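Local coordinates for protein O-phospho-L-seryl-tRNA:Cys-tRNA synthase (Methanocaldococcus jannaschii DSM 2661, PDB 5X6B) that probably converts O-phosphoseryl-tRNA(Cys) into cysteinyl-tRNA(Cys) with the help of a pyridoxal phosphate cofactor bound to a lysine, at residues B[195-200]-B[224-229]; B[215-220]-B[243-248]. All coordinates share one frame; numbering follows the deposited sequence.

The two contacts illustrate how one beta-alpha-beta unit uses different chemistry at different depths. Interaction 1 is core: it zips strand 194-200 to strand 226-229 with parallel backbone hydrogen bonds and packs leucine, isoleucine and phenylalanine side chains on both sheet faces. Interaction 2 lies at the surface, where helix 212-221, which connects those same strands, meets the loop leading to strand 248-252. It consists of a CA-H...O contact and lysine methylenes, with two ammonium groups close together. The centres of interaction 1 and interaction 2 are about 8 Å apart, and their segments alternate along the chain. They join directly where D247 OD2 accepts a hydrogen bond from F226 N and where F248 O pairs with L228 N.

Interaction 1 (B[195-200]-B[224-229]); sequences GLILLT and IPFLLN
With CG anti to the backbone N (chi1 178°), the ring of F226 is laid against L199. The two strands are parallel neighbours of a beta-alpha-beta unit in the mixed sheet of a fold type I pyridoxal phosphate enzyme, with helix 212-221 as the crossover. L199 CB approaches the ring edge in its plane, 3.6 Å from F226 CE1, while I197 CG2 lies 3.9 Å from F226 CD1. V215 of the crossover helix packs on F226, I197 and L199 on this side of the sheet.

Four backbone bonds fix the register: I197 N to P225 O, L227 N to I197 O, L199 N to L227 O and N229 N to L199 O. The first is nearly linear at hydrogen (174°). On the other face, L198 and L227 run side by side, CD1 of L198 meeting CD2 of L227 at 3.7 Å, under M130 and V129 of helix 122-132. Just before strand 226-229 begins, the I197 and I224 side chains cross at about a right angle, CG1 of I197 touching CG2 of I224 at 3.6 Å.

The T200–N229 pair closes the ladder at the carboxy ends of the strands, and N229 reaches the cofactor. T200 OG1 is hydrogen-bonded to D143, and N229 OD1 to A231 N. N229 ND2 is hydrogen-bonded to N1 of the cofactor-modified lysine at position 255.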
ATOM      1  N   GLY B 195     -33.421   8.447  -5.955  1.00 72.18           N
ATOM      2  CA  GLY B 195     -32.263   8.646  -6.803  1.00 75.26           C
ATOM      3  C   GLY B 195     -31.399   7.410  -6.946  1.00 67.57           C
ATOM      4  O   GLY B 195     -30.720   7.231  -7.959  1.00 57.72           O
ATOM      5  N   LEU B 196     -31.430   6.545  -5.938  1.00 62.97           N
ATOM      6  CA  LEU B 196     -30.543   5.393  -5.925  1.00 55.78           C
ATOM      7  C   LEU B 196     -31.102   4.183  -5.175  1.00 55.50           C
ATOM      8  O   LEU B 196     -31.629   4.304  -4.063  1.00 56.77           O
ATOM      9  CB  LEU B 196     -29.197   5.791  -5.314  1.00 63.75           C
ATOM     10  CG  LEU B 196     -28.088   4.734  -5.339  1.00 55.14           C
ATOM     11  CD1 LEU B 196     -27.729   4.382  -6.772  1.00 46.04           C
ATOM     12  CD2 LEU B 196     -26.869   5.226  -4.580  1.00 63.38           C
ATOM     13  N   ILE B 197     -30.969   3.015  -5.795  1.00 52.52           N
ATOM     14  CA  ILE B 197     -31.252   1.750  -5.124  1.00 67.91           C
ATOM     15  C   ILE B 197     -29.947   1.067  -4.706  1.00 59.84           C
ATOM     16  O   ILE B 197     -29.043   0.872  -5.524  1.00 55.76           O
ATOM     17  CB  ILE B 197     -32.065   0.810  -6.021  1.00 70.76           C
ATOM     18  CG1 ILE B 197     -33.376   1.477  -6.421  1.00 69.92           C
ATOM     19  CG2 ILE B 197     -32.342  -0.503  -5.306  1.00 66.82           C
ATOM     20  CD1 ILE B 197     -34.161   0.693  -7.427  1.00 80.62           C
ATOM     21  N   LEU B 198     -29.858   0.708  -3.428  1.00 61.13           N
ATOM     22  CA  LEU B 198     -28.628   0.155  -2.867  1.00 70.85           C
ATOM     23  C   LEU B 198     -28.862  -1.209  -2.214  1.00 70.15           C
ATOM     24  O   LEU B 198     -29.773  -1.371  -1.404  1.00 61.66           O
ATOM     25  CB  LEU B 198     -28.033   1.135  -1.847  1.00 68.80           C
ATOM     26  CG  LEU B 198     -26.654   0.858  -1.240  1.00 61.52           C
ATOM     27  CD1 LEU B 198     -25.931   2.171  -0.984  1.00 49.85           C
ATOM     28  CD2 LEU B 198     -26.761   0.063   0.055  1.00 57.63           C
ATOM     29  N   LEU B 199     -28.032  -2.185  -2.567  1.00 64.79           N
ATOM     30  CA  LEU B 199     -28.114  -3.505  -1.948  1.00 69.69           C
ATOM     31  C   LEU B 199     -26.775  -3.933  -1.352  1.00 64.80           C
ATOM     32  O   LEU B 199     -25.778  -4.067  -2.064  1.00 54.19           O
ATOM     33  CB  LEU B 199     -28.586  -4.552  -2.962  1.00 64.87           C
ATOM     34  CG  LEU B 199     -28.589  -6.001  -2.456  1.00 58.26           C
ATOM     35  CD1 LEU B 199     -29.525  -6.168  -1.263  1.00 52.51           C
ATOM     36  CD2 LEU B 199     -28.952  -6.968  -3.574  1.00 49.32           C
ATOM     37  N   THR B 200     -26.757  -4.135  -0.039  1.00 58.18           N
ATOM     38  CA  THR B 200     -25.589  -4.686   0.626  1.00 55.18           C
ATOM     39  C   THR B 200     -25.480  -6.159   0.256  1.00 59.56           C
ATOM     40  O   THR B 200     -26.211  -6.992   0.798  1.00 61.17           O
ATOM     41  CB  THR B 200     -25.675  -4.530   2.151  1.00 59.56           C
ATOM     42  OG1 THR B 200     -25.851  -3.148   2.477  1.00 71.85           O
ATOM     43  CG2 THR B 200     -24.405  -5.029   2.806  1.00 57.33           C
ATOM     44  N   ILE B 224     -34.504   3.187 -11.928  1.00 66.24           N
ATOM     45  CA  ILE B 224     -33.705   3.816 -10.880  1.00 73.76           C
ATOM     46  C   ILE B 224     -32.320   3.175 -10.800  1.00 72.30           C
ATOM     47  O   ILE B 224     -32.202   1.949 -10.795  1.00 78.70           O
ATOM     48  CB  ILE B 224     -34.402   3.716  -9.508  1.00 77.81           C
ATOM     49  CG1 ILE B 224     -35.824   4.269  -9.596  1.00 64.16           C
ATOM     50  CG2 ILE B 224     -33.613   4.461  -8.438  1.00 65.73           C
ATOM     51  CD1 ILE B 224     -36.649   4.026  -8.355  1.00 77.68           C
ATOM     52  N   PRO B 225     -31.265   4.006 -10.757  1.00 73.22           N
ATOM     53  CA  PRO B 225     -29.877   3.534 -10.658  1.00 65.57           C
ATOM     54  C   PRO B 225     -29.648   2.568  -9.495  1.00 63.74           C
ATOM     55  O   PRO B 225     -30.139   2.797  -8.384  1.00 49.70           O
ATOM     56  CB  PRO B 225     -29.087   4.828 -10.454  1.00 78.32           C
ATOM     57  CG  PRO B 225     -29.906   5.867 -11.137  1.00 75.75           C
ATOM     58  CD  PRO B 225     -31.337   5.472 -10.905  1.00 62.91           C
ATOM     59  N   PHE B 226     -28.901   1.500  -9.767  1.00 67.55           N
ATOM     60  CA  PHE B 226     -28.676   0.429  -8.802  1.00 59.94           C
ATOM     61  C   PHE B 226     -27.194   0.301  -8.437  1.00 67.81           C
ATOM     62  O   PHE B 226     -26.349  -0.012  -9.284  1.00 44.32           O
ATOM     63  CB  PHE B 226     -29.215  -0.893  -9.365  1.00 62.79           C
ATOM     64  CG  PHE B 226     -28.999  -2.089  -8.468  1.00 59.77           C
ATOM     65  CD1 PHE B 226     -29.183  -1.997  -7.097  1.00 58.30           C
ATOM     66  CD2 PHE B 226     -28.662  -3.322  -9.011  1.00 62.10           C
ATOM     67  CE1 PHE B 226     -28.997  -3.102  -6.279  1.00 59.02           C
ATOM     68  CE2 PHE B 226     -28.483  -4.432  -8.198  1.00 55.84           C
ATOM     69  CZ  PHE B 226     -28.651  -4.322  -6.831  1.00 49.13           C
ATOM     70  N   LEU B 227     -26.890   0.563  -7.168  1.00 56.96           N
ATOM     71  CA  LEU B 227     -25.549   0.359  -6.633  1.00 65.22           C
ATOM     72  C   LEU B 227     -25.498  -0.891  -5.762  1.00 61.29           C
ATOM     73  O   LEU B 227     -26.202  -0.990  -4.753  1.00 60.08           O
ATOM     74  CB  LEU B 227     -25.094   1.575  -5.822  1.00 66.90           C
ATOM     75  CG  LEU B 227     -23.922   1.337  -4.864  1.00 64.66           C
ATOM     76  CD1 LEU B 227     -22.646   1.031  -5.623  1.00 67.01           C
ATOM     77  CD2 LEU B 227     -23.725   2.528  -3.943  1.00 73.34           C
ATOM     78  N   LEU B 228     -24.664  -1.846  -6.157  1.00 70.66           N
ATOM     79  CA  LEU B 228     -24.462  -3.063  -5.377  1.00 62.58           C
ATOM     80  C   LEU B 228     -23.218  -2.929  -4.501  1.00 52.86           C
ATOM     81  O   LEU B 228     -22.100  -2.816  -5.010  1.00 47.28           O
ATOM     82  CB  LEU B 228     -24.341  -4.276  -6.303  1.00 53.80           C
ATOM     83  CG  LEU B 228     -24.148  -5.654  -5.664  1.00 56.34           C
ATOM     84  CD1 LEU B 228     -25.303  -6.015  -4.744  1.00 51.37           C
ATOM     85  CD2 LEU B 228     -23.964  -6.708  -6.740  1.00 46.10           C
ATOM     86  N   ASN B 229     -23.416  -2.913  -3.186  1.00 47.54           N
ATOM     87  CA  ASN B 229     -22.292  -2.820  -2.258  1.00 48.86           C
ATOM     88  C   ASN B 229     -21.563  -4.147  -2.153  1.00 59.51           C
ATOM     89  O   ASN B 229     -21.922  -5.004  -1.346  1.00 63.20           O
ATOM     90  CB  ASN B 229     -22.754  -2.383  -0.870  1.00 48.03           C
ATOM     91  CG  ASN B 229     -21.598  -2.209   0.096  1.00 51.73           C
ATOM     92  OD1 ASN B 229     -20.437  -2.195  -0.308  1.00 54.88           O
ATOM     93  ND2 ASN B 229     -21.909  -2.085   1.381  1.00 57.81           N
TER

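Interaction 2 (B[215-220]-B[243-248]); sequences VGKIAK and EVKADF
K245 reaches from the connection before strand 248-252 across the flank of helix 212-221, the crossover helix of a beta-alpha-beta unit in this fold type I domain. Its backbone has positive phi, in the left-handed helical region, and its CG is anti to the carbonyl carbon (chi1 -73°). CB stands over the helix backbone, 4.3 Å from G216 O. CG then carries the chain outward to CD, which touches two helix lysines, 4.1 Å from K217 CG and as far from K220 CD. CE crosses K220 at a slant, 4.0 Å from K220 CD. The chain bends at its last torsion, and K245 NZ ends 3.6 Å from K220 NZ.

Methylenes make the outer, side-chain part of the contact, while two like charges close its end. Their mutual repulsion is probably eased by solvent, for K220 is exposed and K245 partly so. K220 is extended throughout, which carries its NZ past its own CD to K245 CE and NZ.

Beneath the lysines the backbones come close. G216, having no side chain, lets V244 O approach its CA to 3.5 Å in a fairly straight CA-H...O contact. V244 CB leads off to one side, and its side chain packs on A212 of the helix and L228 of the sheet. A water, whose approach to G216 O is too short to be trusted, donates a hydrogen bond to K245 O at 3.0 Å.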
ATOM      1  N   VAL B 215     -32.991  -7.609  -7.316  1.00 69.17           N
ATOM      2  CA  VAL B 215     -33.032  -6.177  -7.041  1.00 67.60           C
ATOM      3  C   VAL B 215     -32.615  -5.410  -8.289  1.00 61.47           C
ATOM      4  O   VAL B 215     -33.072  -4.297  -8.532  1.00 73.92           O
ATOM      5  CB  VAL B 215     -32.127  -5.795  -5.855  1.00 61.44           C
ATOM      6  CG1 VAL B 215     -32.273  -4.325  -5.528  1.00 57.95           C
ATOM      7  CG2 VAL B 215     -32.470  -6.642  -4.636  1.00 55.21           C
ATOM      8  N   GLY B 216     -31.758  -6.027  -9.093  1.00 67.98           N
ATOM      9  CA  GLY B 216     -31.354  -5.447 -10.358  1.00 70.28           C
ATOM     10  C   GLY B 216     -32.522  -5.354 -11.319  1.00 74.40           C
ATOM     11  O   GLY B 216     -32.691  -4.348 -12.008  1.00 81.00           O
ATOM     12  N   LYS B 217     -33.339  -6.403 -11.360  1.00 76.64           N
ATOM     13  CA  LYS B 217     -34.483  -6.438 -12.268  1.00 78.62           C
ATOM     14  C   LYS B 217     -35.588  -5.477 -11.836  1.00 71.94           C
ATOM     15  O   LYS B 217     -36.238  -4.861 -12.680  1.00 69.00           O
ATOM     16  CB  LYS B 217     -35.030  -7.861 -12.388  1.00 64.24           C
ATOM     17  CG  LYS B 217     -34.182  -8.739 -13.288  1.00 68.58           C
ATOM     18  CD  LYS B 217     -34.887 -10.034 -13.659  1.00 76.64           C
ATOM     19  CE  LYS B 217     -35.293 -10.830 -12.425  1.00 84.01           C
ATOM     20  NZ  LYS B 217     -35.923 -12.135 -12.777  1.00 96.63           N
ATOM     21  N   ILE B 218     -35.797  -5.355 -10.528  1.00 62.81           N
ATOM     22  CA  ILE B 218     -36.700  -4.346  -9.989  1.00 51.92           C
ATOM     23  C   ILE B 218     -36.242  -2.942 -10.388  1.00 65.40           C
ATOM     24  O   ILE B 218     -37.045  -2.112 -10.816  1.00 69.44           O
ATOM     25  CB  ILE B 218     -36.786  -4.424  -8.454  1.00 64.77           C
ATOM     26  CG1 ILE B 218     -37.309  -5.791  -8.014  1.00 51.21           C
ATOM     27  CG2 ILE B 218     -37.665  -3.301  -7.902  1.00 59.07           C
ATOM     28  CD1 ILE B 218     -37.380  -5.956  -6.506  1.00 61.22           C
ATOM     29  N   ALA B 219     -34.944  -2.692 -10.252  1.00 67.20           N
ATOM     30  CA  ALA B 219     -34.367  -1.384 -10.544  1.00 64.39           C
ATOM     31  C   ALA B 219     -34.429  -1.040 -12.027  1.00 63.67           C
ATOM     32  O   ALA B 219     -34.583   0.124 -12.389  1.00 71.89           O
ATOM     33  CB  ALA B 219     -32.925  -1.327 -10.059  1.00 64.03           C
ATOM     34  N   LYS B 220     -34.301  -2.053 -12.878  1.00 64.45           N
ATOM     35  CA  LYS B 220     -34.264  -1.838 -14.322  1.00 66.44           C
ATOM     36  C   LYS B 220     -35.566  -1.250 -14.855  1.00 84.69           C
ATOM     37  O   LYS B 220     -35.564  -0.204 -15.503  1.00 91.08           O
ATOM     38  CB  LYS B 220     -33.957  -3.148 -15.054  1.00 70.73           C
ATOM     39  CG  LYS B 220     -33.935  -3.012 -16.571  1.00 69.38           C
ATOM     40  CD  LYS B 220     -33.610  -4.332 -17.252  1.00 85.37           C
ATOM     41  CE  LYS B 220     -33.604  -4.185 -18.770  1.00 78.79           C
ATOM     42  NZ  LYS B 220     -33.277  -5.466 -19.464  1.00 79.52           N
ATOM     43  N   GLU B 243     -24.739  -9.208 -15.177  1.00 67.58           N
ATOM     44  CA  GLU B 243     -25.764 -10.237 -15.020  1.00 73.19           C
ATOM     45  C   GLU B 243     -26.736  -9.866 -13.903  1.00 76.91           C
ATOM     46  O   GLU B 243     -27.940 -10.116 -14.011  1.00 84.23           O
ATOM     47  CB  GLU B 243     -25.145 -11.611 -14.748  1.00 64.72           C
ATOM     48  CG  GLU B 243     -26.175 -12.663 -14.350  1.00 91.66           C
ATOM     49  CD  GLU B 243     -25.704 -14.083 -14.590  1.00131.50           C
ATOM     50  OE1 GLU B 243     -24.481 -14.293 -14.728  1.00130.22           O
ATOM     51  OE2 GLU B 243     -26.564 -14.989 -14.641  1.00142.96           O
ATOM     52  N   VAL B 244     -26.219  -9.255 -12.840  1.00 63.18           N
ATOM     53  CA  VAL B 244     -27.081  -8.755 -11.776  1.00 71.04           C
ATOM     54  C   VAL B 244     -27.601  -7.367 -12.141  1.00 68.30           C
ATOM     55  O   VAL B 244     -28.254  -6.706 -11.331  1.00 65.52           O
ATOM     56  CB  VAL B 244     -26.355  -8.700 -10.420  1.00 64.98           C
ATOM     57  CG1 VAL B 244     -25.861 -10.082 -10.033  1.00 56.27           C
ATOM     58  CG2 VAL B 244     -25.206  -7.712 -10.467  1.00 69.18           C
ATOM     59  N   LYS B 245     -27.303  -6.946 -13.369  1.00 71.14           N
ATOM     60  CA  LYS B 245     -27.770  -5.674 -13.922  1.00 80.61           C
ATOM     61  C   LYS B 245     -27.435  -4.496 -13.015  1.00 80.60           C
ATOM     62  O   LYS B 245     -28.210  -3.548 -12.896  1.00 70.82           O
ATOM     63  CB  LYS B 245     -29.277  -5.737 -14.191  1.00 68.47           C
ATOM     64  CG  LYS B 245     -29.639  -6.606 -15.391  1.00 80.08           C
ATOM     65  CD  LYS B 245     -31.107  -7.009 -15.400  1.00 79.28           C
ATOM     66  CE  LYS B 245     -31.474  -7.713 -16.703  1.00 54.20           C
ATOM     67  NZ  LYS B 245     -30.590  -7.303 -17.835  1.00 71.56           N
ATOM     68  N   ALA B 246     -26.271  -4.565 -12.379  1.00 78.93           N
ATOM     69  CA  ALA B 246     -25.820  -3.488 -11.511  1.00 75.35           C
ATOM     70  C   ALA B 246     -25.312  -2.313 -12.339  1.00 62.53           C
ATOM     71  O   ALA B 246     -24.647  -2.495 -13.364  1.00 58.61           O
ATOM     72  CB  ALA B 246     -24.737  -3.985 -10.565  1.00 64.78           C
ATOM     73  N   ASP B 247     -25.642  -1.106 -11.897  1.00 54.25           N
ATOM     74  CA  ASP B 247     -25.165   0.104 -12.553  1.00 67.16           C
ATOM     75  C   ASP B 247     -23.833   0.502 -11.943  1.00 70.04           C
ATOM     76  O   ASP B 247     -22.907   0.925 -12.639  1.00 64.37           O
ATOM     77  CB  ASP B 247     -26.186   1.231 -12.408  1.00 68.93           C
ATOM     78  CG  ASP B 247     -27.523   0.880 -13.024  1.00 68.39           C
ATOM     79  OD1 ASP B 247     -27.547   0.443 -14.197  1.00 73.51           O
ATOM     80  OD2 ASP B 247     -28.544   1.004 -12.317  1.00 60.23           O
ATOM     81  N   PHE B 248     -23.750   0.349 -10.627  1.00 66.44           N
ATOM     82  CA  PHE B 248     -22.531   0.634  -9.893  1.00 67.18           C
ATOM     83  C   PHE B 248     -22.144  -0.533  -8.995  1.00 69.52           C
ATOM     84  O   PHE B 248     -23.002  -1.254  -8.480  1.00 61.50           O
ATOM     85  CB  PHE B 248     -22.692   1.896  -9.049  1.00 69.91           C
ATOM     86  CG  PHE B 248     -23.269   3.054  -9.797  1.00 72.04           C
ATOM     87  CD1 PHE B 248     -22.479   3.804 -10.649  1.00 74.96           C
ATOM     88  CD2 PHE B 248     -24.600   3.405  -9.637  1.00 72.23           C
ATOM     89  CE1 PHE B 248     -23.009   4.877 -11.337  1.00 75.60           C
ATOM     90  CE2 PHE B 248     -25.133   4.474 -10.321  1.00 68.81           C
ATOM     91  CZ  PHE B 248     -24.336   5.212 -11.173  1.00 63.68           C
TER
HETATM   92  O   HOH W   1     -30.985  -2.679 -12.276  1.00 63.72           O